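PDB 6HUN: ribulose bisphosphate carboxylase, which probably catalyses the addition of carbon dioxide and water to ribulose 1,5-bisphosphate, giving two molecules of 3-phosphoglycerate, likely as part of an archaeal AMP degradation pathway. Local coordinates for residues 158-163 against 324-329; 162-167 against 199-204; 279-284 against 290-295; 346-351 against 376-381; 391-396 against 400-405. All coordinates share one frame; numbering follows the deposited sequence.

Contact 1: 158-163 against 324-329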
# COMPACT_ATOMS: atom_id res chain seq x y z
N GLN A 158 -9.57 12.94 23.09
CA GLN A 158 -10.60 13.60 23.90
C GLN A 158 -11.96 13.51 23.24
O GLN A 158 -12.97 13.34 23.93
CB GLN A 158 -10.19 15.04 24.19
CG GLN A 158 -9.00 15.16 25.21
CD GLN A 158 -9.06 14.25 26.48
OE1 GLN A 158 -10.07 14.16 27.19
NE2 GLN A 158 -7.93 13.61 26.78
N GLY A 159 -12.03 13.58 21.90
CA GLY A 159 -13.33 13.47 21.27
C GLY A 159 -13.93 12.08 21.37
O GLY A 159 -15.15 11.95 21.46
N VAL A 160 -13.08 11.04 21.34
CA VAL A 160 -13.58 9.68 21.51
C VAL A 160 -14.03 9.47 22.96
O VAL A 160 -15.06 8.84 23.23
CB VAL A 160 -12.50 8.67 21.14
CG1 VAL A 160 -12.86 7.24 21.57
CG2 VAL A 160 -12.15 8.83 19.54
N ARG A 161 -13.24 9.97 23.89
CA ARG A 161 -13.70 9.84 25.30
C ARG A 161 -15.04 10.52 25.48
O ARG A 161 -15.87 10.11 26.31
CB ARG A 161 -12.66 10.44 26.24
CG ARG A 161 -11.37 9.65 26.38
CD ARG A 161 -10.53 10.20 27.51
NE ARG A 161 -9.42 9.31 27.84
CZ ARG A 161 -9.53 8.13 28.44
NH1 ARG A 161 -10.71 7.65 28.82
NH2 ARG A 161 -8.44 7.40 28.62
N GLU A 162 -15.26 11.63 24.78
CA GLU A 162 -16.51 12.34 25.00
C GLU A 162 -17.66 11.60 24.34
O GLU A 162 -18.75 11.53 24.91
CB GLU A 162 -16.44 13.77 24.50
CG GLU A 162 -15.49 14.62 25.32
CD GLU A 162 -14.94 15.80 24.53
OE1 GLU A 162 -14.76 16.89 25.13
OE2 GLU A 162 -14.70 15.64 23.31
N ILE A 163 -17.44 11.03 23.15
CA ILE A 163 -18.42 10.13 22.52
C ILE A 163 -18.86 9.01 23.48
O ILE A 163 -20.06 8.74 23.64
CB ILE A 163 -17.83 9.54 21.23
CG1 ILE A 163 -17.80 10.58 20.11
CG2 ILE A 163 -18.61 8.26 20.83
CD1 ILE A 163 -16.86 10.11 18.93
N VAL A 324 -6.57 9.13 11.23
CA VAL A 324 -7.17 8.12 12.13
C VAL A 324 -7.31 8.71 13.53
O VAL A 324 -6.55 9.60 13.95
CB VAL A 324 -6.37 6.81 12.14
CG1 VAL A 324 -6.11 6.31 10.65
CG2 VAL A 324 -5.09 6.99 12.85
N ASP A 325 -8.33 8.23 14.26
CA ASP A 325 -8.44 8.56 15.68
C ASP A 325 -7.86 7.47 16.56
O ASP A 325 -7.59 7.73 17.76
CB ASP A 325 -9.88 8.75 16.07
CG ASP A 325 -10.52 9.92 15.34
OD1 ASP A 325 -10.18 11.05 15.70
OD2 ASP A 325 -11.24 9.67 14.36
N HIS A 326 -7.69 6.25 16.03
CA HIS A 326 -7.11 5.15 16.78
C HIS A 326 -6.15 4.39 15.86
O HIS A 326 -6.43 4.23 14.68
CB HIS A 326 -8.09 4.07 17.26
CG HIS A 326 -9.44 4.52 17.72
ND1 HIS A 326 -10.52 3.67 17.67
CD2 HIS A 326 -9.86 5.65 18.33
CE1 HIS A 326 -11.57 4.27 18.23
NE2 HIS A 326 -11.20 5.47 18.63
N VAL A 327 -5.06 3.86 16.41
CA VAL A 327 -4.17 3.07 15.53
C VAL A 327 -3.38 2.08 16.38
O VAL A 327 -3.02 2.36 17.53
CB VAL A 327 -3.23 3.96 14.68
CG1 VAL A 327 -2.08 4.48 15.50
CG2 VAL A 327 -2.60 3.10 13.48
N HIS A 328 -3.14 0.90 15.84
CA HIS A 328 -2.45 -0.12 16.62
C HIS A 328 -0.95 0.17 16.56
O HIS A 328 -0.41 0.41 15.48
CB HIS A 328 -2.78 -1.50 16.01
CG HIS A 328 -2.48 -2.65 16.90
ND1 HIS A 328 -1.21 -2.97 17.31
CD2 HIS A 328 -3.30 -3.58 17.44
CE1 HIS A 328 -1.24 -4.04 18.09
NE2 HIS A 328 -2.50 -4.44 18.18
N VAL A 329 -0.30 0.12 17.71
CA VAL A 329 1.11 0.45 17.85
C VAL A 329 1.97 -0.79 18.04
O VAL A 329 3.20 -0.66 18.29
CB VAL A 329 1.35 1.41 19.03
CG1 VAL A 329 0.78 2.75 18.72
CG2 VAL A 329 0.75 0.89 20.32

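Contact 2: 162-167 against 199-204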
# COMPACT_ATOMS: atom_id res chain seq x y z
N GLU A 162 -15.26 11.63 24.78
CA GLU A 162 -16.51 12.34 25.00
C GLU A 162 -17.66 11.60 24.34
O GLU A 162 -18.75 11.53 24.91
CB GLU A 162 -16.44 13.77 24.50
CG GLU A 162 -15.49 14.62 25.32
CD GLU A 162 -14.94 15.80 24.53
OE1 GLU A 162 -14.76 16.89 25.13
OE2 GLU A 162 -14.70 15.64 23.31
N ILE A 163 -17.44 11.03 23.15
CA ILE A 163 -18.42 10.13 22.52
C ILE A 163 -18.86 9.01 23.48
O ILE A 163 -20.06 8.74 23.64
CB ILE A 163 -17.83 9.54 21.23
CG1 ILE A 163 -17.80 10.58 20.11
CG2 ILE A 163 -18.61 8.26 20.83
CD1 ILE A 163 -16.86 10.11 18.93
N LEU A 164 -17.92 8.36 24.12
CA LEU A 164 -18.25 7.22 24.96
C LEU A 164 -18.62 7.63 26.40
O LEU A 164 -19.07 6.77 27.17
CB LEU A 164 -17.09 6.23 24.96
CG LEU A 164 -16.94 5.59 23.57
CD1 LEU A 164 -15.71 4.73 23.46
CD2 LEU A 164 -18.17 4.77 23.15
N GLY A 165 -18.36 8.87 26.78
CA GLY A 165 -18.55 9.27 28.18
C GLY A 165 -17.59 8.59 29.15
O GLY A 165 -17.97 8.31 30.30
N ILE A 166 -16.37 8.29 28.72
CA ILE A 166 -15.36 7.57 29.50
C ILE A 166 -14.23 8.56 29.80
O ILE A 166 -13.40 8.84 28.93
CB ILE A 166 -14.85 6.32 28.78
CG1 ILE A 166 -16.02 5.42 28.43
CG2 ILE A 166 -13.76 5.60 29.60
CD1 ILE A 166 -15.69 4.28 27.57
N LYS A 167 -14.19 9.06 31.03
CA LYS A 167 -13.35 10.21 31.34
C LYS A 167 -11.86 9.87 31.44
O LYS A 167 -11.03 10.64 30.95
CB LYS A 167 -13.82 10.86 32.65
CG LYS A 167 -13.04 12.12 32.98
CD LYS A 167 -13.69 12.87 34.15
CE LYS A 167 -12.94 14.16 34.47
NZ LYS A 167 -11.65 13.90 35.17
N ILE A 199 -17.84 -4.26 27.94
CA ILE A 199 -16.95 -3.82 26.85
C ILE A 199 -17.60 -2.60 26.19
O ILE A 199 -18.83 -2.45 26.19
CB ILE A 199 -16.65 -4.96 25.87
CG1 ILE A 199 -15.86 -6.06 26.58
CG2 ILE A 199 -15.86 -4.46 24.61
CD1 ILE A 199 -14.80 -5.57 27.51
N ASP A 200 -16.77 -1.66 25.73
CA ASP A 200 -17.23 -0.37 25.23
C ASP A 200 -17.45 -0.41 23.73
O ASP A 200 -18.39 0.23 23.24
CB ASP A 200 -16.21 0.73 25.56
CG ASP A 200 -15.80 0.72 27.03
OD1 ASP A 200 -16.69 0.91 27.93
OD2 ASP A 200 -14.58 0.51 27.26
N LEU A 201 -16.63 -1.15 23.01
CA LEU A 201 -16.63 -1.16 21.54
C LEU A 201 -16.61 -2.60 21.06
O LEU A 201 -15.80 -3.40 21.52
CB LEU A 201 -15.45 -0.41 20.95
CG LEU A 201 -15.33 1.06 21.32
CD1 LEU A 201 -13.93 1.49 20.98
CD2 LEU A 201 -16.32 1.90 20.53
N VAL A 202 -17.52 -2.94 20.13
CA VAL A 202 -17.43 -4.20 19.42
C VAL A 202 -16.75 -3.90 18.08
O VAL A 202 -16.98 -2.84 17.49
CB VAL A 202 -18.81 -4.87 19.26
CG1 VAL A 202 -19.81 -3.89 18.77
CG2 VAL A 202 -18.73 -6.09 18.32
N LYS A 203 -15.84 -4.75 17.67
CA LYS A 203 -14.98 -4.43 16.54
C LYS A 203 -15.06 -5.51 15.49
O LYS A 203 -14.86 -6.69 15.80
CB LYS A 203 -13.54 -4.26 17.01
CG LYS A 203 -12.47 -3.82 15.99
CD LYS A 203 -11.14 -3.84 16.79
CE LYS A 203 -9.95 -3.41 15.97
NZ LYS A 203 -8.94 -4.50 15.71
N ASP A 204 -15.26 -5.10 14.24
CA ASP A 204 -15.18 -6.06 13.16
C ASP A 204 -13.75 -6.51 12.99
O ASP A 204 -12.81 -5.74 13.23
CB ASP A 204 -15.62 -5.40 11.83
CG ASP A 204 -17.10 -5.35 11.65
OD1 ASP A 204 -17.91 -5.96 12.45
OD2 ASP A 204 -17.46 -4.65 10.67

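Contact 3: 279-284 against 290-295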
# COMPACT_ATOMS: atom_id res chain seq x y z
N GLN A 279 -7.83 9.15 3.37
CA GLN A 279 -8.08 10.60 3.40
C GLN A 279 -9.51 10.93 2.98
O GLN A 279 -10.08 11.92 3.47
CB GLN A 279 -7.08 11.37 2.49
CG GLN A 279 -5.61 11.18 3.03
CD GLN A 279 -4.67 12.20 2.44
OE1 GLN A 279 -4.03 11.96 1.41
NE2 GLN A 279 -4.66 13.41 3.05
N HIS A 280 -10.07 10.17 2.02
CA HIS A 280 -11.48 10.36 1.66
C HIS A 280 -12.41 10.01 2.82
O HIS A 280 -13.37 10.74 3.10
CB HIS A 280 -11.81 9.48 0.46
CG HIS A 280 -13.14 9.80 -0.18
ND1 HIS A 280 -13.49 11.08 -0.57
CD2 HIS A 280 -14.17 9.00 -0.53
CE1 HIS A 280 -14.70 11.06 -1.10
NE2 HIS A 280 -15.14 9.81 -1.08
N ALA A 281 -12.13 8.90 3.52
CA ALA A 281 -12.94 8.58 4.72
C ALA A 281 -12.84 9.69 5.76
O ALA A 281 -13.85 10.02 6.43
CB ALA A 281 -12.44 7.23 5.28
N ARG A 282 -11.69 10.37 5.83
CA ARG A 282 -11.54 11.44 6.80
C ARG A 282 -12.40 12.63 6.43
O ARG A 282 -13.01 13.28 7.32
CB ARG A 282 -10.04 11.81 6.93
CG ARG A 282 -9.76 13.02 7.80
CD ARG A 282 -10.32 12.86 9.26
NE ARG A 282 -9.95 14.02 10.06
CZ ARG A 282 -10.66 15.14 10.10
NH1 ARG A 282 -11.83 15.22 9.45
NH2 ARG A 282 -10.25 16.16 10.85
N GLU A 283 -12.54 12.91 5.14
CA GLU A 283 -13.47 13.96 4.75
C GLU A 283 -14.90 13.58 5.05
O GLU A 283 -15.71 14.45 5.43
CB GLU A 283 -13.32 14.24 3.24
CG GLU A 283 -12.14 15.10 2.91
CD GLU A 283 -12.04 15.48 1.42
OE1 GLU A 283 -11.38 16.50 1.09
OE2 GLU A 283 -12.60 14.72 0.60
N LEU A 284 -15.30 12.33 4.79
CA LEU A 284 -16.68 11.98 5.15
C LEU A 284 -16.88 11.97 6.66
O LEU A 284 -17.97 12.31 7.14
CB LEU A 284 -17.09 10.63 4.58
CG LEU A 284 -17.06 10.68 3.04
CD1 LEU A 284 -17.12 9.28 2.43
CD2 LEU A 284 -18.16 11.59 2.48
N LEU A 290 -17.85 11.62 12.66
CA LEU A 290 -17.45 10.27 13.04
C LEU A 290 -15.98 10.25 13.48
O LEU A 290 -15.20 11.15 13.15
CB LEU A 290 -17.64 9.25 11.86
CG LEU A 290 -19.03 9.16 11.18
CD1 LEU A 290 -19.05 8.28 9.94
CD2 LEU A 290 -20.08 8.72 12.23
N ALA A 291 -15.61 9.23 14.24
CA ALA A 291 -14.22 8.88 14.51
C ALA A 291 -13.84 7.69 13.62
O ALA A 291 -14.69 6.89 13.22
CB ALA A 291 -14.04 8.50 16.01
N ILE A 292 -12.52 7.54 13.37
CA ILE A 292 -11.99 6.51 12.48
C ILE A 292 -11.01 5.63 13.21
O ILE A 292 -10.01 6.14 13.74
CB ILE A 292 -11.25 7.10 11.27
CG1 ILE A 292 -12.22 8.02 10.48
CG2 ILE A 292 -10.55 5.92 10.41
CD1 ILE A 292 -11.54 8.66 9.33
N HIS A 293 -11.25 4.33 13.17
CA HIS A 293 -10.28 3.35 13.63
C HIS A 293 -9.46 2.91 12.42
O HIS A 293 -10.00 2.29 11.49
CB HIS A 293 -11.00 2.16 14.26
CG HIS A 293 -10.07 1.15 14.86
ND1 HIS A 293 -9.96 0.96 16.22
CD2 HIS A 293 -9.21 0.28 14.29
CE1 HIS A 293 -9.10 -0.01 16.46
NE2 HIS A 293 -8.60 -0.42 15.30
N GLY A 294 -8.15 3.19 12.42
CA GLY A 294 -7.32 2.70 11.32
C GLY A 294 -6.70 1.34 11.57
O GLY A 294 -6.00 1.13 12.59
N HIS A 295 -7.00 0.34 10.73
CA HIS A 295 -6.45 -0.99 10.91
C HIS A 295 -5.22 -1.07 10.01
O HIS A 295 -5.30 -0.74 8.85
CB HIS A 295 -7.47 -2.06 10.51
CG HIS A 295 -7.07 -3.42 10.96
ND1 HIS A 295 -6.04 -4.11 10.35
CD2 HIS A 295 -7.45 -4.16 12.04
CE1 HIS A 295 -5.85 -5.26 11.00
NE2 HIS A 295 -6.70 -5.32 12.02

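Contact 4: 346-351 against 376-381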
# COMPACT_ATOMS: atom_id res chain seq x y z
N GLU A 346 8.02 4.30 21.77
CA GLU A 346 8.18 5.43 20.85
C GLU A 346 6.97 5.59 19.94
O GLU A 346 6.56 6.72 19.65
CB GLU A 346 9.50 5.26 20.04
CG GLU A 346 10.72 5.42 20.97
CD GLU A 346 10.71 6.72 21.85
OE1 GLU A 346 10.88 7.81 21.26
OE2 GLU A 346 10.54 6.70 23.11
N HIS A 347 6.38 4.47 19.47
CA HIS A 347 5.13 4.53 18.69
C HIS A 347 4.02 5.23 19.46
O HIS A 347 3.25 6.01 18.87
CB HIS A 347 4.59 3.16 18.37
CG HIS A 347 5.46 2.34 17.46
ND1 HIS A 347 5.20 1.01 17.21
CD2 HIS A 347 6.58 2.66 16.76
CE1 HIS A 347 6.12 0.54 16.39
NE2 HIS A 347 6.98 1.52 16.11
N THR A 348 3.82 4.86 20.72
CA THR A 348 2.76 5.53 21.49
C THR A 348 3.09 7.01 21.65
O THR A 348 2.21 7.87 21.54
CB THR A 348 2.57 4.90 22.90
OG1 THR A 348 3.66 5.27 23.74
CG2 THR A 348 2.44 3.37 22.81
N ARG A 349 4.37 7.33 21.86
CA ARG A 349 4.69 8.75 22.02
C ARG A 349 4.42 9.53 20.75
O ARG A 349 3.87 10.63 20.81
CB ARG A 349 6.16 8.97 22.45
CG ARG A 349 6.51 8.57 23.86
CD ARG A 349 8.03 8.79 24.09
NE ARG A 349 8.32 10.23 24.04
CZ ARG A 349 9.40 10.79 23.49
NH1 ARG A 349 9.52 12.12 23.52
NH2 ARG A 349 10.36 10.06 22.92
N ILE A 350 4.78 8.97 19.60
CA ILE A 350 4.61 9.78 18.38
C ILE A 350 3.12 9.98 18.02
O ILE A 350 2.77 10.99 17.42
CB ILE A 350 5.41 9.19 17.20
CG1 ILE A 350 5.50 10.24 16.04
CG2 ILE A 350 4.78 7.85 16.64
CD1 ILE A 350 6.29 11.53 16.46
N VAL A 351 2.23 9.06 18.38
CA VAL A 351 0.82 9.26 18.05
C VAL A 351 0.06 10.04 19.12
O VAL A 351 -1.01 10.62 18.82
CB VAL A 351 0.08 7.93 17.74
CG1 VAL A 351 0.83 7.14 16.63
CG2 VAL A 351 -0.06 7.05 18.99
N VAL A 376 -3.81 10.71 18.92
CA VAL A 376 -4.44 9.47 18.47
C VAL A 376 -4.47 8.50 19.66
O VAL A 376 -3.49 8.42 20.38
CB VAL A 376 -3.60 8.89 17.30
CG1 VAL A 376 -4.06 7.49 17.00
CG2 VAL A 376 -3.79 9.85 16.07
N PHE A 377 -5.52 7.66 19.77
CA PHE A 377 -5.54 6.54 20.74
C PHE A 377 -4.67 5.39 20.26
O PHE A 377 -5.00 4.75 19.26
CB PHE A 377 -6.96 6.00 20.92
CG PHE A 377 -7.67 6.45 22.17
CD1 PHE A 377 -7.11 6.21 23.46
CD2 PHE A 377 -8.89 7.08 22.08
CE1 PHE A 377 -7.78 6.61 24.64
CE2 PHE A 377 -9.55 7.50 23.22
CZ PHE A 377 -9.01 7.29 24.49
N PRO A 378 -3.61 5.04 20.96
CA PRO A 378 -2.90 3.80 20.64
C PRO A 378 -3.79 2.64 21.03
O PRO A 378 -4.50 2.70 22.06
CB PRO A 378 -1.64 3.84 21.53
CG PRO A 378 -1.58 5.19 22.08
CD PRO A 378 -2.98 5.80 22.06
N VAL A 379 -3.73 1.58 20.24
CA VAL A 379 -4.47 0.36 20.52
C VAL A 379 -3.48 -0.72 20.92
O VAL A 379 -2.49 -0.96 20.22
CB VAL A 379 -5.29 -0.04 19.29
CG1 VAL A 379 -5.93 -1.41 19.51
CG2 VAL A 379 -6.28 1.11 18.96
N ALA A 380 -3.74 -1.35 22.07
CA ALA A 380 -2.91 -2.45 22.53
C ALA A 380 -3.66 -3.77 22.35
O ALA A 380 -4.88 -3.84 22.56
CB ALA A 380 -2.53 -2.25 24.00
N SER A 381 -2.94 -4.81 21.98
CA SER A 381 -3.60 -6.08 21.73
C SER A 381 -2.54 -7.15 21.76
O SER A 381 -1.34 -6.86 21.68
CB SER A 381 -4.32 -6.09 20.39
OG SER A 381 -3.40 -6.54 19.41

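Contact 5: 391-396 against 400-405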
# COMPACT_ATOMS: atom_id res chain seq x y z
N GLU A 391 -0.42 -4.11 34.22
CA GLU A 391 0.94 -3.83 33.79
C GLU A 391 0.96 -3.09 32.46
O GLU A 391 1.76 -2.17 32.27
CB GLU A 391 1.76 -5.11 33.68
CG GLU A 391 2.78 -5.30 34.78
CD GLU A 391 3.90 -4.26 34.80
OE1 GLU A 391 3.78 -3.24 35.52
OE2 GLU A 391 4.94 -4.51 34.14
N VAL A 392 0.07 -3.46 31.53
CA VAL A 392 -0.00 -2.74 30.26
C VAL A 392 -0.39 -1.29 30.49
O VAL A 392 0.21 -0.36 29.93
CB VAL A 392 -0.98 -3.44 29.30
CG1 VAL A 392 -1.20 -2.59 28.09
CG2 VAL A 392 -0.38 -4.81 28.90
N ILE A 393 -1.38 -1.06 31.36
CA ILE A 393 -1.81 0.30 31.69
C ILE A 393 -0.69 1.09 32.37
O ILE A 393 -0.54 2.29 32.13
CB ILE A 393 -3.09 0.26 32.58
CG1 ILE A 393 -4.27 -0.40 31.83
CG2 ILE A 393 -3.48 1.64 32.98
CD1 ILE A 393 -5.46 -0.75 32.81
N ARG A 394 0.10 0.46 33.27
CA ARG A 394 1.19 1.20 33.92
C ARG A 394 2.27 1.59 32.90
O ARG A 394 2.88 2.67 33.00
CB ARG A 394 1.84 0.38 35.05
CG ARG A 394 2.70 1.20 36.03
CD ARG A 394 3.47 0.29 37.03
NE ARG A 394 4.22 -0.75 36.34
CZ ARG A 394 5.36 -0.54 35.67
NH1 ARG A 394 5.87 0.69 35.61
NH2 ARG A 394 5.97 -1.55 35.05
N VAL A 395 2.53 0.70 31.94
CA VAL A 395 3.58 0.90 30.96
C VAL A 395 3.12 1.76 29.79
O VAL A 395 3.83 2.67 29.37
CB VAL A 395 4.11 -0.47 30.48
CG1 VAL A 395 5.00 -0.29 29.28
CG2 VAL A 395 4.86 -1.18 31.64
N MET A 396 1.91 1.55 29.28
CA MET A 396 1.43 2.31 28.11
C MET A 396 0.60 3.53 28.45
O MET A 396 0.27 4.31 27.54
CB MET A 396 0.61 1.42 27.21
CG MET A 396 1.46 0.48 26.43
SD MET A 396 0.36 -0.36 25.34
CE MET A 396 -0.02 0.89 24.10
N ILE A 400 -5.31 4.61 26.23
CA ILE A 400 -5.17 3.52 25.27
C ILE A 400 -6.53 2.87 25.07
O ILE A 400 -7.40 2.94 25.94
CB ILE A 400 -4.17 2.42 25.73
CG1 ILE A 400 -4.66 1.77 27.03
CG2 ILE A 400 -2.81 3.01 25.94
CD1 ILE A 400 -3.70 0.69 27.58
N ILE A 401 -6.65 2.15 23.97
CA ILE A 401 -7.71 1.19 23.77
C ILE A 401 -7.09 -0.20 23.89
O ILE A 401 -6.08 -0.49 23.25
CB ILE A 401 -8.38 1.38 22.40
CG1 ILE A 401 -8.97 2.79 22.30
CG2 ILE A 401 -9.42 0.27 22.19
CD1 ILE A 401 -9.26 3.16 20.81
N MET A 402 -7.63 -1.04 24.80
CA MET A 402 -7.17 -2.42 24.87
C MET A 402 -8.13 -3.34 24.17
O MET A 402 -9.34 -3.32 24.42
CB MET A 402 -7.01 -2.85 26.34
CG MET A 402 -6.60 -1.69 27.18
SD MET A 402 -6.08 -2.19 28.91
CE MET A 402 -4.60 -3.02 28.46
N GLN A 403 -7.60 -4.17 23.29
CA GLN A 403 -8.41 -5.19 22.68
C GLN A 403 -8.30 -6.45 23.50
O GLN A 403 -7.19 -6.98 23.71
CB GLN A 403 -7.96 -5.38 21.23
CG GLN A 403 -8.88 -6.15 20.41
CD GLN A 403 -8.35 -6.20 18.99
OE1 GLN A 403 -8.07 -5.16 18.43
NE2 GLN A 403 -8.16 -7.40 18.45
N VAL A 404 -9.42 -6.93 24.02
CA VAL A 404 -9.33 -7.94 25.06
C VAL A 404 -10.24 -9.10 24.71
O VAL A 404 -10.94 -9.64 25.58
CB VAL A 404 -9.69 -7.40 26.48
CG1 VAL A 404 -8.62 -6.47 27.00
CG2 VAL A 404 -11.08 -6.70 26.51
N GLY A 405 -10.14 -9.54 23.47
CA GLY A 405 -10.93 -10.64 22.95
C GLY A 405 -10.87 -11.97 23.67
O GLY A 405 -11.90 -12.45 24.15

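Contact 1: 158-163 against 324-329
A chi1 of 168° puts CG1 of Val160 opposite its backbone N, and a chi1 of -38° leans the His326 ring to the N side, so that the valine meets the imidazole. CG2 of Val160 lies 3.6 Å from NE2 of His326, at the edge of the ring and near its plane, while CG1 of Val160 reaches the same nitrogen of His326 at 3.8 Å from further off the plane. The two side chains meet at a slant. A lighter touch sets CG2 of Val160 4.1 Å from CB of Asp325. Here helix 156-164 plugs the amino-terminal mouth of the catalytic TIM barrel: strand 326-328 starts beneath it, and Val160 also rests on Phe265, Ala291 and Phe377 of other barrel strands. The valine methyls help to bury NE2 of His326, which has no polar partner in the model, whereas ND1 of that ring is hydrogen-bonded to ND1 of His293, whose ring stands at about 90° to it. The carboxylate of Asp325 is well satisfied, OD2 accepting from the backbone N of Ile292 and OD1 from those of Lys155 and Gly156, which ties the start of the strand to the start of the helix.

Contact 2: 162-167 against 199-204
The CA atoms of Leu164 and Asp200, 7.7 Å apart, mark the closest backbone approach, just where helix 156-164 ends in a Schellman motif: Gly165 takes a positive phi of 66°, Ile166 N turns back to Arg161 O, and the bond from Gly165 N to Glu162 O is weak. This reversal lets residues on both sides of the glycine face the same target. Before it, CD1 of Leu164 reaches CD2 of Leu201 at 4.1 Å, the two side chains crossing at about a right angle. After it, Ile166 comes head-on at Asp200: its CD1 sits above the flat of the carboxylate, 3.5 Å from OD1 and 3.6 Å from CG of Asp200. While the methyl covers a face of the carboxylate, its oxygens have polar partners: OD1 a salt bridge to NH2 of Arg169, OD2 the backbone N of Leu172. The aspartate thereby joins the loop after the helix to strand 171-174, while Leu164 leans on Ile171 and Leu201 on Phe265. Such a helix laid across the starts of several parallel strands closes the amino-terminal end of the TIM barrel, the end opposite the active site.

Contact 3: 279-284 against 290-295
Ile292 drives the end of its side chain against the backbone of Ala281 and Arg282, joining the helix and the second strand of a beta-alpha-beta unit, strand 265-269, helix 275-288 and strand 291-295, in the wall of the TIM barrel. The tight part of the contact is essentially one methyl. CG1 of Ile292 stands beside its backbone N (chi1 -59°), and the chain then runs on extended (chi2 178°), so that CD1 projects from the strand to the helix. There CD1 of Ile292 lies 3.8 Å from CA and 3.9 Å from N of Arg282. The peptide link is covered from the other residue as well, with C of Ala281 3.9 Å from CD1 of Ile292. Against this backbone the CB atoms of the two helix residues are looser flanks; CB of Ala281 is 4.4 Å from CD1 of Ile292.

The far end is slacker. Leu290 starts toward the helix and the end of Leu284 leads away from the strand; they do not touch across the two segments, and both touch Ile255 of helix 248-260. Outward, the helix faces solvent and the second subunit: Glu283 is exposed and forms a long, weak ion pair with Arg249 of that subunit, against which His280 and Leu284 also pack. Along the strand, the chain continues to His295, predicted to be a catalytic proton acceptor. Arg282 bends at its second torsion (chi2 58°) and carries its charged end clear of Ile292: NE of Arg282 donates to the backbone O of Gly152, and NH1 of Arg282 makes a salt bridge with OE1 of Glu286.

Contact 4: 346-351 against 376-381
Val376 meets Val351 first, through backbone and side chain together. N of Val376 donates to O of Val351 over 2.8 Å, with an N-H...O angle of 161° and the donor tilted 30° from the carbonyl plane. The same oxygen, O of Val351, is 3.5 Å from CB of Val376, and the two CB atoms of Val351 and Val376 stand 3.8 Å apart, so the end of the helix is held close to the start of the strand. Phe377 then points the other way, onto His326 of the neighbouring strand and onto Ile157 of helix 156-164.

Pro378 turns back to the helix. CG of its ring lies 3.9 Å from CG2 of Val351; a chi1 of -54° sets CG1 of this valine beside the backbone N and leaves CG2 in the crowded position between N and the carbonyl carbon. The two side chains lie alongside, running in opposed senses. One turn earlier, CB of Thr348 approaches CG of Pro378 at 4.2 Å, a looser touch, while OG1 of Thr348 is hydrogen-bonded to O of Leu345. The proline ring thus rests between two residues on one side of the helix. Val379 faces inward again, on His326 and His328. On the far side of the helix, Arg349 pairs with Glu346 in a salt bridge whose hydrogen bonds are weak.

The segment finishes at Ser381, whose OG is hydrogen-bonded to NE2 of His328; both residues are predicted to bind substrate. Helix 339-352, laid against strand 377-380 by Val351 and Pro378, is the usual helix-on-strand layer of a TIM barrel, with the active site at the carboxy-terminal strand ends.

Contact 5: 391-396 against 400-405
Ile400 is the bump and Val392, Ile393 and Met396 form the hollow it fills. Its CD1 tip sits between the first two, 4.2 Å from CG1 of Val392 and 4.4 Å from CG1 of Ile393, while its other branch, CG2 of Ile400, lies 4.0 Å from CE of Met396. With chi1 at 62°, CG1 of Ile400 lies between backbone N and carbonyl carbon, which directs CD1 toward Val392 and Ile393 and CG2 toward Met396. Beside it Met402 supplies a second, hooked bump. Bent at its last torsion (chi3 69°), it brings its methyl back against Val392: CE of Met402 comes 3.4 Å from CG1 of Val392, tighter than usual for two carbons. The sulfur fills the next groove, SD of Met402 lying 3.9 Å from CG1 of Ile393, with the side chains at about a right angle. This is the close of a beta-alpha-beta unit of the TIM barrel, where helix 389-396 packs on strand 401-403 after a short turn. Strand residue Ile401, between the two bumps, faces the barrel interior instead, touching Phe377, Val379 and Ala173. At the helix end O of Met396 lies 3.7 Å from CG2 of Ile400 and accepts a hydrogen bond from NH1 of Arg352.

All five contacts belong to one eight-stranded parallel barrel. Contacts 1 and 2 share helix 156-164 and have centres about 9 Å apart, closing the amino-terminal end; contacts 3, 4 and 5 lay helices 275-288, 339-352 and 389-396 against the outside of the wall. Along the chain contact 2 starts from the same stretch as contact 1 and closes before contact 3 opens; contact 3 is nested inside the loop closed by contact 1, and contacts 4 and 5 follow. Neighbouring strands join contacts 3, 1, 4 and 5 in turn. Inside the barrel, Lys203 of contact 2, unmodified here but predicted to carry the metal-binding carbamate, is hydrogen-bonded to Gln403 of contact 5, so distant layers converge on one probable active site.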